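Local coordinates for uncharacterized protein (Bacteroides thetaiotaomicron VPI-5482, PDB 3KNY) that is of unknown function but probably made as a lipoprotein, its chain folding into two domains rich in beta strand, at residues P40-L45 with E71-I76; R47-R52 with N77-R82; S51-N56 with T213-P218; Y57-K62 with L95-E100. One frame throughout, in Å; residues are numbered along the deposited sequence.

Contact 1 (P40-L45 with E71-I76)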
# COMPACT_ATOMS: atom_id res chain seq x y z
N PRO A 40 -11.43 -16.30 -13.38
CA PRO A 40 -10.12 -16.95 -13.42
C PRO A 40 -9.03 -16.12 -14.09
O PRO A 40 -7.89 -16.14 -13.63
CB PRO A 40 -10.39 -18.22 -14.23
CG PRO A 40 -11.77 -18.57 -13.89
CD PRO A 40 -12.51 -17.27 -13.62
N LYS A 41 -9.36 -15.42 -15.18
CA LYS A 41 -8.39 -14.60 -15.91
C LYS A 41 -7.81 -13.56 -14.96
O LYS A 41 -6.58 -13.42 -14.80
CB LYS A 41 -9.06 -13.87 -17.08
CG LYS A 41 -9.79 -14.75 -18.09
CD LYS A 41 -9.02 -14.98 -19.40
CE LYS A 41 -10.02 -15.11 -20.56
NZ LYS A 41 -9.52 -15.78 -21.80
N GLU A 42 -8.73 -12.85 -14.31
CA GLU A 42 -8.41 -11.83 -13.32
C GLU A 42 -7.62 -12.44 -12.17
O GLU A 42 -6.51 -11.96 -11.84
CB GLU A 42 -9.70 -11.20 -12.78
CG GLU A 42 -10.41 -10.31 -13.80
CD GLU A 42 -11.86 -10.03 -13.48
OE1 GLU A 42 -12.39 -10.55 -12.47
OE2 GLU A 42 -12.48 -9.28 -14.25
N TYR A 43 -8.17 -13.50 -11.57
CA TYR A 43 -7.51 -14.17 -10.45
C TYR A 43 -6.06 -14.50 -10.77
O TYR A 43 -5.18 -14.37 -9.92
CB TYR A 43 -8.26 -15.44 -10.08
CG TYR A 43 -7.83 -16.06 -8.77
CD1 TYR A 43 -8.46 -15.70 -7.57
CD2 TYR A 43 -6.82 -17.02 -8.72
CE1 TYR A 43 -8.09 -16.27 -6.36
CE2 TYR A 43 -6.44 -17.60 -7.50
CZ TYR A 43 -7.09 -17.21 -6.33
OH TYR A 43 -6.73 -17.76 -5.12
N GLU A 44 -5.82 -14.89 -12.01
CA GLU A 44 -4.47 -15.26 -12.43
C GLU A 44 -3.52 -14.06 -12.42
O GLU A 44 -2.35 -14.22 -12.11
CB GLU A 44 -4.48 -15.91 -13.82
CG GLU A 44 -3.59 -17.13 -13.90
CD GLU A 44 -3.98 -18.17 -12.87
OE1 GLU A 44 -5.19 -18.35 -12.66
OE2 GLU A 44 -3.07 -18.79 -12.27
N LEU A 45 -4.02 -12.88 -12.76
CA LEU A 45 -3.20 -11.69 -12.73
C LEU A 45 -2.84 -11.38 -11.25
O LEU A 45 -1.67 -11.19 -10.88
CB LEU A 45 -3.90 -10.53 -13.44
CG LEU A 45 -4.09 -10.68 -14.95
CD1 LEU A 45 -4.87 -9.52 -15.51
CD2 LEU A 45 -2.76 -10.83 -15.68
N GLU A 71 -9.69 0.30 -15.79
CA GLU A 71 -8.53 0.97 -15.20
C GLU A 71 -7.70 -0.01 -14.35
O GLU A 71 -6.51 -0.25 -14.65
CB GLU A 71 -8.98 2.19 -14.36
CG GLU A 71 -9.28 3.44 -15.20
CD GLU A 71 -9.96 4.56 -14.41
OE1 GLU A 71 -9.99 4.51 -13.17
OE2 GLU A 71 -10.48 5.49 -15.06
N ILE A 72 -8.33 -0.59 -13.34
CA ILE A 72 -7.65 -1.50 -12.42
C ILE A 72 -6.96 -2.63 -13.18
O ILE A 72 -5.78 -2.92 -12.95
CB ILE A 72 -8.58 -2.07 -11.33
CG1 ILE A 72 -9.19 -0.94 -10.49
CG2 ILE A 72 -7.81 -3.00 -10.41
CD1 ILE A 72 -9.99 -1.41 -9.31
N TYR A 73 -7.66 -3.26 -14.12
CA TYR A 73 -7.09 -4.43 -14.77
C TYR A 73 -6.09 -4.05 -15.87
O TYR A 73 -5.08 -4.72 -16.04
CB TYR A 73 -8.20 -5.43 -15.19
CG TYR A 73 -8.85 -6.11 -13.95
CD1 TYR A 73 -8.13 -7.03 -13.17
CD2 TYR A 73 -10.17 -5.81 -13.53
CE1 TYR A 73 -8.69 -7.63 -12.03
CE2 TYR A 73 -10.74 -6.41 -12.39
CZ TYR A 73 -9.99 -7.32 -11.65
OH TYR A 73 -10.54 -7.92 -10.54
N ASP A 74 -6.34 -2.95 -16.57
CA ASP A 74 -5.36 -2.44 -17.53
C ASP A 74 -4.03 -2.23 -16.83
O ASP A 74 -2.96 -2.54 -17.36
CB ASP A 74 -5.80 -1.10 -18.13
CG ASP A 74 -6.73 -1.25 -19.32
OD1 ASP A 74 -7.02 -2.40 -19.72
OD2 ASP A 74 -7.16 -0.21 -19.87
N CYS A 75 -4.11 -1.71 -15.61
CA CYS A 75 -2.95 -1.42 -14.81
C CYS A 75 -2.20 -2.67 -14.38
O CYS A 75 -0.99 -2.81 -14.63
CB CYS A 75 -3.43 -0.63 -13.59
SG CYS A 75 -2.12 -0.28 -12.46
N ILE A 76 -2.93 -3.57 -13.72
CA ILE A 76 -2.44 -4.86 -13.24
C ILE A 76 -1.88 -5.68 -14.38
O ILE A 76 -0.90 -6.40 -14.23
CB ILE A 76 -3.63 -5.62 -12.55
CG1 ILE A 76 -3.91 -4.99 -11.19
CG2 ILE A 76 -3.39 -7.10 -12.37
CD1 ILE A 76 -2.67 -4.95 -10.28
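The ring of Y73 carries E42 on one face: the CG methylene of E42 stands 3.9 Å from the centroid of the Y73 ring, a CH-pi contact over the face but shifted toward the rim. This is side-by-side helix packing, helix 40-49 lying against helix 66-84, with E42 beside Y73 and L45 beside I76, so the two helical segments run in the same direction. Beyond CG the glutamate is extended (chi2 162°), which carries its carboxylate on across the ring, stacked and only 5° from parallel with it. E42 CG lies over the CE1-CZ side of the ring, 3.6 Å from Y73 CE1, and the carboxylate follows over the phenol end, E42 CD 3.8 Å from Y73 CZ. The phenol oxygen is not what holds the acid, since E42 OE1 stays 3.8 Å from Y73 OH and accepts instead from the backbone N of T39, the residue just before the helix. V38 also touches the Y73 ring. With an alanine in place of Y73, the glutamate chain would probably lose the flat surface it lies on, and a gap would open between the helices beside V38. One turn further on, the contact becomes purely apolar and I76 is buried, touching W46 and M49 as well as L45. With CG1 of I76 beside its backbone N (chi1 -75°), the CG2 branch is left facing the other helix, where I76 CG2 meets L45 CB at 3.6 Å.

Contact 2 (R47-R52 with N77-R82)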
# COMPACT_ATOMS: atom_id res chain seq x y z
N ARG A 47 -2.67 -13.51 -8.84
CA ARG A 47 -1.64 -14.47 -8.44
C ARG A 47 -0.25 -13.97 -8.84
O ARG A 47 0.67 -14.02 -8.02
CB ARG A 47 -1.88 -15.87 -9.03
CG ARG A 47 -0.83 -16.91 -8.53
CD ARG A 47 -0.70 -18.11 -9.44
NE ARG A 47 -2.02 -18.64 -9.76
CZ ARG A 47 -2.78 -19.32 -8.91
NH1 ARG A 47 -2.37 -19.57 -7.67
NH2 ARG A 47 -3.98 -19.74 -9.31
N THR A 48 -0.09 -13.52 -10.08
CA THR A 48 1.21 -12.99 -10.56
C THR A 48 1.66 -11.78 -9.71
O THR A 48 2.82 -11.65 -9.30
CB THR A 48 1.12 -12.52 -12.03
OG1 THR A 48 0.95 -13.66 -12.88
CG2 THR A 48 2.40 -11.73 -12.46
N MSE A 49 0.69 -10.92 -9.46
CA MSE A 49 0.86 -9.68 -8.75
C MSE A 49 1.26 -9.96 -7.31
O MSE A 49 2.12 -9.29 -6.75
CB MSE A 49 -0.48 -8.93 -8.83
CG MSE A 49 -0.37 -7.46 -8.89
SE MSE A 49 0.39 -6.68 -10.50
CE MSE A 49 0.40 -4.96 -9.58
N SER A 50 0.68 -11.01 -6.72
CA SER A 50 0.95 -11.35 -5.31
C SER A 50 2.35 -11.92 -5.12
O SER A 50 2.78 -12.15 -3.99
CB SER A 50 -0.08 -12.35 -4.76
OG SER A 50 0.23 -13.68 -5.15
N SER A 51 3.07 -12.17 -6.22
CA SER A 51 4.44 -12.65 -6.12
C SER A 51 5.41 -11.50 -5.89
O SER A 51 6.59 -11.74 -5.66
CB SER A 51 4.83 -13.37 -7.40
OG SER A 51 5.07 -12.44 -8.44
N ARG A 52 4.93 -10.26 -6.02
CA ARG A 52 5.79 -9.06 -5.85
C ARG A 52 5.22 -8.02 -4.90
O ARG A 52 5.98 -7.18 -4.43
CB ARG A 52 6.01 -8.37 -7.19
CG ARG A 52 6.69 -9.22 -8.21
CD ARG A 52 8.15 -9.37 -7.90
NE ARG A 52 8.78 -10.11 -8.98
CZ ARG A 52 8.75 -11.42 -9.10
NH1 ARG A 52 8.15 -12.17 -8.18
NH2 ARG A 52 9.34 -12.00 -10.15
N ASN A 77 -2.50 -5.57 -15.55
CA ASN A 77 -2.05 -6.33 -16.71
C ASN A 77 -0.66 -5.88 -17.13
O ASN A 77 0.24 -6.69 -17.36
CB ASN A 77 -3.01 -6.17 -17.90
CG ASN A 77 -2.73 -7.19 -19.00
OD1 ASN A 77 -2.95 -8.38 -18.81
ND2 ASN A 77 -2.20 -6.73 -20.13
N ASN A 78 -0.52 -4.57 -17.22
CA ASN A 78 0.74 -3.94 -17.57
C ASN A 78 1.83 -4.32 -16.57
O ASN A 78 2.93 -4.70 -16.97
CB ASN A 78 0.49 -2.43 -17.64
CG ASN A 78 1.73 -1.61 -17.48
OD1 ASN A 78 2.58 -1.59 -18.37
ND2 ASN A 78 1.85 -0.91 -16.32
N ILE A 79 1.53 -4.25 -15.28
CA ILE A 79 2.51 -4.60 -14.25
C ILE A 79 2.92 -6.08 -14.36
O ILE A 79 4.11 -6.41 -14.29
CB ILE A 79 2.00 -4.26 -12.80
CG1 ILE A 79 1.85 -2.74 -12.64
CG2 ILE A 79 2.97 -4.79 -11.74
CD1 ILE A 79 0.94 -2.29 -11.51
N CYS A 80 1.94 -6.96 -14.55
CA CYS A 80 2.20 -8.40 -14.70
C CYS A 80 3.12 -8.68 -15.88
O CYS A 80 4.00 -9.54 -15.82
CB CYS A 80 0.90 -9.14 -14.92
SG CYS A 80 -0.09 -9.39 -13.44
N GLU A 81 2.90 -7.96 -16.97
CA GLU A 81 3.77 -8.08 -18.11
C GLU A 81 5.22 -7.79 -17.75
O GLU A 81 6.13 -8.47 -18.23
CB GLU A 81 3.32 -7.15 -19.24
CG GLU A 81 4.23 -7.19 -20.47
CD GLU A 81 3.47 -7.04 -21.77
OE1 GLU A 81 2.24 -6.81 -21.72
OE2 GLU A 81 4.12 -7.17 -22.84
N ARG A 82 5.43 -6.79 -16.90
CA ARG A 82 6.79 -6.45 -16.46
C ARG A 82 7.34 -7.48 -15.49
O ARG A 82 8.53 -7.75 -15.52
CB ARG A 82 6.81 -5.07 -15.84
CG ARG A 82 6.45 -4.03 -16.85
CD ARG A 82 5.76 -2.85 -16.26
NE ARG A 82 5.56 -1.88 -17.33
CZ ARG A 82 6.51 -1.07 -17.78
NH1 ARG A 82 7.73 -1.08 -17.25
NH2 ARG A 82 6.25 -0.24 -18.77
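M49, built as selenomethionine, and I79 form the tight part of this contact. The M49 chain bends at chi2 (68°), which swings its end across I79 at about a right angle: SE lies 3.7 Å from I79 CB, and the terminal CE reaches on to both the CG2 and CD1 branches of I79. Beside them C80 SG settles against T48, 3.6 Å from its CG2, and also lies 4.0 Å from M49 SE. The contact is apolar, mostly sulfur, selenium and methyl groups. Cutting I79 back to a glycine removes both branches that M49 CE packs against on this helix and is likely to open a gap between M49 and Y53.

The looser side is marked by R47, N77 and E81, which turn away from the partner helix; R47 pairs with E44 within its helix, and E81 with K85 just past the end of helix 66-84.

Separate bonds tie off the end of helix 40-49: S50 OG donates to R47 O at 2.9 Å, T48 O takes both the N and the OG of S51, and R52 NH1 then binds S51 O. Within helix 66-84, R82 NE gives a nearly straight bond (172°) to N78 OD1 at 3.2 Å, reaching it from above the amide plane.

Around the buried side stand I76 of helix 66-84, touching M49, and strand 53-55, whose I55 meets M49 and whose Y53 meets I79; the contact thus lies between two helices and the sheet.

Contact 3 (S51-N56 with T213-P218)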
# COMPACT_ATOMS: atom_id res chain seq x y z
N SER A 51 3.07 -12.17 -6.22
CA SER A 51 4.44 -12.65 -6.12
C SER A 51 5.41 -11.50 -5.89
O SER A 51 6.59 -11.74 -5.66
CB SER A 51 4.83 -13.37 -7.40
OG SER A 51 5.07 -12.44 -8.44
N ARG A 52 4.93 -10.26 -6.02
CA ARG A 52 5.79 -9.06 -5.85
C ARG A 52 5.22 -8.02 -4.90
O ARG A 52 5.98 -7.18 -4.43
CB ARG A 52 6.01 -8.37 -7.19
CG ARG A 52 6.69 -9.22 -8.21
CD ARG A 52 8.15 -9.37 -7.90
NE ARG A 52 8.78 -10.11 -8.98
CZ ARG A 52 8.75 -11.42 -9.10
NH1 ARG A 52 8.15 -12.17 -8.18
NH2 ARG A 52 9.34 -12.00 -10.15
N TYR A 53 3.92 -8.06 -4.66
CA TYR A 53 3.24 -7.04 -3.85
C TYR A 53 2.42 -7.72 -2.77
O TYR A 53 1.86 -8.80 -2.99
CB TYR A 53 2.28 -6.21 -4.71
CG TYR A 53 2.91 -5.40 -5.80
CD1 TYR A 53 3.16 -5.95 -7.06
CD2 TYR A 53 3.24 -4.06 -5.58
CE1 TYR A 53 3.75 -5.18 -8.07
CE2 TYR A 53 3.83 -3.28 -6.58
CZ TYR A 53 4.08 -3.84 -7.82
OH TYR A 53 4.65 -3.05 -8.78
N GLU A 54 2.34 -7.08 -1.61
CA GLU A 54 1.48 -7.56 -0.57
C GLU A 54 0.27 -6.67 -0.67
O GLU A 54 0.35 -5.48 -0.42
CB GLU A 54 2.17 -7.50 0.78
CG GLU A 54 3.24 -8.61 0.87
CD GLU A 54 4.15 -8.49 2.07
OE1 GLU A 54 4.52 -7.33 2.45
OE2 GLU A 54 4.52 -9.56 2.61
N ILE A 55 -0.85 -7.29 -1.07
CA ILE A 55 -2.01 -6.58 -1.61
C ILE A 55 -3.19 -6.48 -0.62
O ILE A 55 -3.55 -7.43 0.05
CB ILE A 55 -2.49 -7.29 -2.91
CG1 ILE A 55 -1.32 -7.41 -3.90
CG2 ILE A 55 -3.63 -6.53 -3.56
CD1 ILE A 55 -1.62 -8.20 -5.21
N ASN A 56 -3.78 -5.30 -0.55
CA ASN A 56 -5.00 -5.10 0.20
C ASN A 56 -6.15 -5.18 -0.79
O ASN A 56 -6.24 -4.36 -1.70
CB ASN A 56 -5.01 -3.76 0.93
CG ASN A 56 -6.31 -3.49 1.63
OD1 ASN A 56 -7.35 -3.95 1.19
ND2 ASN A 56 -6.27 -2.74 2.72
N THR A 213 7.64 1.06 1.69
CA THR A 213 7.03 1.64 0.50
C THR A 213 5.68 0.99 0.23
O THR A 213 5.54 -0.22 0.26
CB THR A 213 7.94 1.50 -0.73
OG1 THR A 213 9.16 2.23 -0.51
CG2 THR A 213 7.28 2.06 -1.99
N GLY A 214 4.69 1.82 -0.00
CA GLY A 214 3.39 1.37 -0.37
C GLY A 214 3.00 1.97 -1.71
O GLY A 214 3.31 3.14 -2.00
N PHE A 215 2.32 1.16 -2.51
CA PHE A 215 1.87 1.55 -3.83
C PHE A 215 0.36 1.67 -3.87
O PHE A 215 -0.36 1.00 -3.13
CB PHE A 215 2.36 0.54 -4.88
CG PHE A 215 3.86 0.57 -5.07
CD1 PHE A 215 4.68 -0.21 -4.30
CD2 PHE A 215 4.43 1.42 -6.02
CE1 PHE A 215 6.07 -0.18 -4.48
CE2 PHE A 215 5.81 1.47 -6.20
CZ PHE A 215 6.63 0.65 -5.42
N MSE A 216 -0.12 2.54 -4.74
CA MSE A 216 -1.54 2.80 -4.85
C MSE A 216 -1.97 2.86 -6.32
O MSE A 216 -1.35 3.57 -7.13
CB MSE A 216 -1.84 4.11 -4.14
CG MSE A 216 -1.69 4.01 -2.66
SE MSE A 216 -1.81 5.72 -1.79
CE MSE A 216 -0.00 6.37 -1.98
N ILE A 217 -2.99 2.08 -6.69
CA ILE A 217 -3.58 2.23 -8.01
C ILE A 217 -4.45 3.49 -7.92
O ILE A 217 -5.45 3.49 -7.20
CB ILE A 217 -4.45 1.03 -8.48
CG1 ILE A 217 -3.60 -0.24 -8.62
CG2 ILE A 217 -5.10 1.36 -9.85
CD1 ILE A 217 -4.30 -1.40 -9.36
N PRO A 218 -4.05 4.56 -8.61
CA PRO A 218 -4.77 5.82 -8.53
C PRO A 218 -6.20 5.69 -9.04
O PRO A 218 -6.40 4.96 -10.01
CB PRO A 218 -3.99 6.76 -9.45
CG PRO A 218 -2.99 5.94 -10.16
CD PRO A 218 -3.03 4.54 -9.66
OXT PRO A 218 -7.15 6.30 -8.52
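Strands 53-55 and 204-217 belong to the same mixed beta-sheet, where both run parallel to strand 93-97 and lie on either side of it. Their meeting is therefore a contact across an intervening strand, with CA atoms of Y53 and F215 8.7 Å apart, made by two aromatic side chains on the sheet face that looks toward helix 66-84. Y53 and F215 form an offset edge-to-face (T-shaped) pair: the ring centroids are 5.7 Å apart and the planes stand at 86°. The Y53 ring comes edge first, its CE2 leading, and F215 CD1 lies close to the Y53 plane. Both side chains have CG turned beside the backbone N, chi1 -63° in Y53 and -68° in F215, which brings the two rings together above the middle strand.

The contact is small, 76 Å² in all, and buried. L95 of the middle strand touches F215, L188 of strand 188-201 touches both rings, and I79 packs on Y53 from the helix. E54 points to the other face, where OE1 bonds to Y91 OH and OE2 to the backbone N of M15, so its buried acid is satisfied at both oxygens. At the end of the chain, the carboxylate of P218 is met by K126, Y147 and R68. The aromatic approach itself comes down to one atom of the tyrosine: Y53 CE2 lies 3.9 Å from F215 CD1 and 4.1 Å from F215 CG.

Contact 4 (Y57-K62 with L95-E100)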
# COMPACT_ATOMS: atom_id res chain seq x y z
N TYR A 57 -7.04 -6.16 -0.60
CA TYR A 57 -8.17 -6.41 -1.51
C TYR A 57 -9.46 -5.69 -1.09
O TYR A 57 -10.50 -5.91 -1.71
CB TYR A 57 -8.40 -7.93 -1.66
CG TYR A 57 -7.28 -8.64 -2.42
CD1 TYR A 57 -7.22 -8.60 -3.82
CD2 TYR A 57 -6.27 -9.32 -1.74
CE1 TYR A 57 -6.17 -9.24 -4.53
CE2 TYR A 57 -5.21 -9.95 -2.44
CZ TYR A 57 -5.17 -9.91 -3.83
OH TYR A 57 -4.13 -10.53 -4.50
N SER A 58 -9.40 -4.80 -0.10
CA SER A 58 -10.58 -4.09 0.40
C SER A 58 -11.47 -3.49 -0.70
O SER A 58 -12.67 -3.33 -0.50
CB SER A 58 -10.19 -2.94 1.35
OG SER A 58 -9.75 -1.81 0.59
N PHE A 59 -10.89 -3.14 -1.84
CA PHE A 59 -11.66 -2.53 -2.91
C PHE A 59 -12.70 -3.42 -3.59
O PHE A 59 -13.60 -2.93 -4.26
CB PHE A 59 -10.73 -2.01 -3.97
CG PHE A 59 -10.19 -3.07 -4.88
CD1 PHE A 59 -9.17 -3.91 -4.47
CD2 PHE A 59 -10.70 -3.20 -6.18
CE1 PHE A 59 -8.65 -4.88 -5.32
CE2 PHE A 59 -10.19 -4.16 -7.04
CZ PHE A 59 -9.16 -5.00 -6.61
N LEU A 60 -12.54 -4.74 -3.47
CA LEU A 60 -13.52 -5.68 -4.03
C LEU A 60 -14.75 -5.76 -3.14
O LEU A 60 -15.72 -6.40 -3.50
CB LEU A 60 -12.91 -7.07 -4.24
CG LEU A 60 -11.87 -7.21 -5.36
CD1 LEU A 60 -11.14 -8.53 -5.27
CD2 LEU A 60 -12.51 -7.05 -6.73
N LYS A 61 -14.71 -5.10 -1.98
CA LYS A 61 -15.86 -5.09 -1.10
C LYS A 61 -16.78 -3.91 -1.43
O LYS A 61 -17.39 -3.32 -0.54
CB LYS A 61 -15.40 -5.06 0.36
CG LYS A 61 -14.45 -6.20 0.74
CD LYS A 61 -14.75 -6.77 2.15
CE LYS A 61 -13.47 -7.23 2.88
NZ LYS A 61 -12.50 -6.09 3.19
N LYS A 62 -16.91 -3.58 -2.71
CA LYS A 62 -17.66 -2.40 -3.12
C LYS A 62 -17.91 -2.46 -4.61
O LYS A 62 -17.11 -2.99 -5.37
CB LYS A 62 -16.85 -1.14 -2.78
CG LYS A 62 -17.66 0.14 -2.58
CD LYS A 62 -16.77 1.27 -2.03
CE LYS A 62 -16.47 1.09 -0.53
NZ LYS A 62 -15.33 1.94 -0.06
N LEU A 95 0.40 -2.78 -1.68
CA LEU A 95 -0.45 -2.26 -2.76
C LEU A 95 -1.89 -2.06 -2.28
O LEU A 95 -2.44 -2.93 -1.64
CB LEU A 95 -0.44 -3.20 -3.96
CG LEU A 95 -1.18 -2.76 -5.23
CD1 LEU A 95 -0.50 -1.54 -5.82
CD2 LEU A 95 -1.26 -3.91 -6.27
N ASN A 96 -2.46 -0.88 -2.55
CA ASN A 96 -3.88 -0.55 -2.32
C ASN A 96 -4.47 -0.17 -3.63
O ASN A 96 -3.77 0.36 -4.50
CB ASN A 96 -4.09 0.71 -1.50
CG ASN A 96 -3.73 0.53 -0.08
OD1 ASN A 96 -3.77 -0.56 0.46
ND2 ASN A 96 -3.37 1.62 0.54
N ILE A 97 -5.77 -0.38 -3.75
CA ILE A 97 -6.52 -0.01 -4.92
C ILE A 97 -7.48 1.06 -4.43
O ILE A 97 -8.33 0.79 -3.57
CB ILE A 97 -7.26 -1.21 -5.49
CG1 ILE A 97 -6.36 -2.47 -5.44
CG2 ILE A 97 -7.79 -0.89 -6.89
CD1 ILE A 97 -5.15 -2.40 -6.27
N ALA A 98 -7.31 2.29 -4.93
CA ALA A 98 -8.14 3.40 -4.49
C ALA A 98 -9.58 3.16 -4.93
O ALA A 98 -9.83 2.43 -5.90
CB ALA A 98 -7.64 4.70 -5.06
N ASP A 99 -10.51 3.77 -4.21
CA ASP A 99 -11.92 3.71 -4.57
C ASP A 99 -12.17 4.55 -5.82
O ASP A 99 -11.30 5.30 -6.28
CB ASP A 99 -12.79 4.23 -3.43
CG ASP A 99 -12.89 3.27 -2.28
OD1 ASP A 99 -13.21 2.08 -2.50
OD2 ASP A 99 -12.67 3.71 -1.13
N GLU A 100 -13.38 4.43 -6.37
CA GLU A 100 -13.79 5.23 -7.51
C GLU A 100 -14.20 6.64 -7.02
O GLU A 100 -14.19 7.58 -7.81
CB GLU A 100 -14.91 4.52 -8.31
CG GLU A 100 -14.89 4.78 -9.83
CD GLU A 100 -15.87 3.90 -10.63
OE1 GLU A 100 -16.42 2.93 -10.07
OE2 GLU A 100 -16.08 4.16 -11.83
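K62 and D99 close the outer side of this contact with a salt bridge, whose two hydrogen bonds are both weak: NZ of K62 lies 3.2 Å from OD1 and 3.4 Å from OD2 of D99. The lysine chain bends at chi3 (-76°) to bring its amine across the acid, and OD2 of D99 also has the like charge of D101 close by, which would probably make the lysine's charge the more welcome.

Backbone groups of the short 3-10 turn are paired locally, L60 N to Y57 O at 2.9 Å and K61 N to S58 O at 3.1 Å, while S58 N is taken by N56 OD1. On the other segment A98 O accepts from R68 and D99 O from K126; E100 OE2 bonds to S65 OG.

Inside the salt bridge the contact is apolar. I97 lies over one face of the F59 ring, its CB 3.7 Å from the centroid in a CH-pi contact, and CG of L60 covers the opposite face. I217 of strand 204-217 also reaches I97, and the loop after strand 53-55 lies over the end of strand 93-97, with F59, I97 and I72 of helix 66-84 meeting together.

How the contacts relate
Contacts 1 and 2 follow one another along the same two helices, 40-49 and 66-84, their centres 9 Å apart. Contact 3, only about 5 Å from the centre of the chain, lies in the mixed sheet; contact 4 is 11 Å from it between centres, at the end of strand 93-97, and along the chain is nested inside the loop that contact 3 closes. Contacts 2 and 3 share S51 and R52, where the first helix gives way to strand 53-55. I217 ties layers together: its CD1 touches I72, C75 and I76 of contact 1 and I97 of contact 4. The four together pack a helical pair and a loop onto one sheet, bringing the C-terminal strand against segments from early in the chain.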